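Local coordinates for protein citrate synthase (Sulfolobus solfataricus, PDB 1O7X) that belongs to the citrate synthase family of largely helical enzymes and is found here as an assembly of two copies of the chain, at residues Gln77-Leu80 and Asp81-Leu85. Sequence-based numbering, arbitrary orientation.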
loop_
_atom_site.group_PDB
_atom_site.type_symbol
_atom_site.label_atom_id
_atom_site.label_comp_id
_atom_site.label_asym_id
_atom_site.label_seq_id
_atom_site.Cartn_x
_atom_site.Cartn_y
_atom_site.Cartn_z
ATOM N N GLN A 77 -13.003 18.852 5.398
ATOM C CA GLN A 77 -13.458 19.146 4.043
ATOM C C GLN A 77 -12.418 18.930 2.955
ATOM O O GLN A 77 -12.781 18.665 1.797
ATOM C CB GLN A 77 -14.067 20.547 3.968
ATOM C CG GLN A 77 -14.610 20.999 2.629
ATOM C CD GLN A 77 -15.969 20.447 2.262
ATOM O OE1 GLN A 77 -16.811 20.145 3.122
ATOM N NE2 GLN A 77 -16.248 20.300 0.961
ATOM N N GLU A 78 -11.143 18.940 3.293
ATOM C CA GLU A 78 -10.043 18.739 2.360
ATOM C C GLU A 78 -10.095 17.330 1.791
ATOM O O GLU A 78 -9.922 17.193 0.585
ATOM C CB GLU A 78 -8.674 18.975 2.985
ATOM C CG GLU A 78 -8.531 20.363 3.581
ATOM C CD GLU A 78 -9.408 20.548 4.809
ATOM O OE1 GLU A 78 -9.514 19.571 5.574
ATOM O OE2 GLU A 78 -9.994 21.637 4.958
ATOM N N VAL A 79 -10.372 16.343 2.631
ATOM C CA VAL A 79 -10.514 14.991 2.109
ATOM C C VAL A 79 -11.642 14.966 1.068
ATOM O O VAL A 79 -11.429 14.482 -0.057
ATOM C CB VAL A 79 -10.826 13.952 3.192
ATOM C CG1 VAL A 79 -10.945 12.576 2.556
ATOM C CG2 VAL A 79 -9.755 13.951 4.263
ATOM N N LEU A 80 -12.800 15.527 1.416
ATOM C CA LEU A 80 -13.886 15.518 0.450
ATOM C C LEU A 80 -13.496 16.333 -0.769
ATOM O O LEU A 80 -13.767 15.821 -1.860
ATOM C CB LEU A 80 -15.239 15.939 0.998
ATOM C CG LEU A 80 -15.693 15.212 2.270
ATOM C CD1 LEU A 80 -16.756 16.017 2.999
ATOM C CD2 LEU A 80 -16.180 13.818 1.910
ATOM N N ASP A 81 -12.839 17.489 -0.636
ATOM C CA ASP A 81 -12.449 18.257 -1.810
ATOM C C ASP A 81 -11.532 17.460 -2.716
ATOM O O ASP A 81 -11.597 17.492 -3.939
ATOM C CB ASP A 81 -11.744 19.550 -1.444
ATOM C CG ASP A 81 -12.636 20.544 -0.728
ATOM O OD1 ASP A 81 -13.850 20.283 -0.551
ATOM O OD2 ASP A 81 -12.041 21.587 -0.346
ATOM N N THR A 82 -10.615 16.731 -2.127
ATOM C CA THR A 82 -9.683 15.858 -2.822
ATOM C C THR A 82 -10.431 14.834 -3.660
ATOM O O THR A 82 -10.105 14.599 -4.827
ATOM C CB THR A 82 -8.850 15.205 -1.698
ATOM O OG1 THR A 82 -7.735 16.039 -1.392
ATOM C CG2 THR A 82 -8.387 13.816 -2.038
ATOM N N ILE A 83 -11.444 14.200 -3.062
ATOM C CA ILE A 83 -12.245 13.167 -3.721
ATOM C C ILE A 83 -13.018 13.849 -4.843
ATOM O O ILE A 83 -13.120 13.334 -5.954
ATOM C CB ILE A 83 -13.193 12.417 -2.779
ATOM C CG1 ILE A 83 -12.426 11.357 -1.959
ATOM C CG2 ILE A 83 -14.355 11.726 -3.505
ATOM C CD1 ILE A 83 -13.287 10.828 -0.827
ATOM N N TYR A 84 -13.519 15.049 -4.574
ATOM C CA TYR A 84 -14.243 15.747 -5.627
ATOM C C TYR A 84 -13.288 16.333 -6.665
ATOM O O TYR A 84 -13.831 16.593 -7.762
ATOM C CB TYR A 84 -15.266 16.718 -5.046
ATOM C CG TYR A 84 -16.590 16.050 -4.707
ATOM C CD1 TYR A 84 -16.714 15.214 -3.602
ATOM C CD2 TYR A 84 -17.703 16.247 -5.511
ATOM C CE1 TYR A 84 -17.912 14.604 -3.302
ATOM C CE2 TYR A 84 -18.915 15.631 -5.231
ATOM C CZ TYR A 84 -19.013 14.811 -4.118
ATOM O OH TYR A 84 -20.198 14.190 -3.844
ATOM N N LEU A 85 -11.973 16.426 -6.473
ATOM C CA LEU A 85 -11.074 16.857 -7.514
ATOM C C LEU A 85 -10.743 15.759 -8.526
ATOM O O LEU A 85 -10.310 16.088 -9.644
ATOM C CB LEU A 85 -9.731 17.389 -6.988
ATOM C CG LEU A 85 -9.736 18.782 -6.365
ATOM C CD1 LEU A 85 -8.398 19.042 -5.694
ATOM C CD2 LEU A 85 -10.080 19.887 -7.358
#
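Gln77 and Asp81, one helical turn apart, join through their side chains. Gln77 NE2 donates to Asp81 OD1 at 2.8 Å and meets that oxygen nearly along its C-O axis. The bond is bent to 150°, and the oxygen sits somewhat out of the Gln77 amide plane. The two side chains cross at about a right angle, with amide and carboxylate planes 59° apart. Gln77 reaches Asp81 because its CG lies anti to the backbone N (chi1 -179°) and the chain then bends at chi2.

Backbone bonds of the alpha-helical i to i+4 kind join the same turns. Asp81 N, Thr82 N, Ile83 N and Tyr84 N bond to the carbonyl oxygens of Gln77, Glu78, Val79 and Leu80. Glu78 O takes a second, weak bond from Thr82 OG1 at 3.2 Å. The hydroxyl lies beside its own backbone N, which turns it back toward the preceding turn.

These residues lie on helix 77-85 of the mainly alpha-helical citrate synthase fold. Val79 packs on both helices 92-106 and 116-138, Thr82 on the first and Ile83 and Tyr84 on the second. Thr82 also touches Thr82 of the second subunit.

Apolar contact between the turns is slight. Val79 CG1 lies 4.5 Å from Ile83 CD1, and both side chains rest on Leu130. Leu80 O lies at the edge of the Tyr84 ring, in its plane, 3.5 Å from Tyr84 CD1. The Tyr84 OH is hydrogen-bonded to Asn141 O.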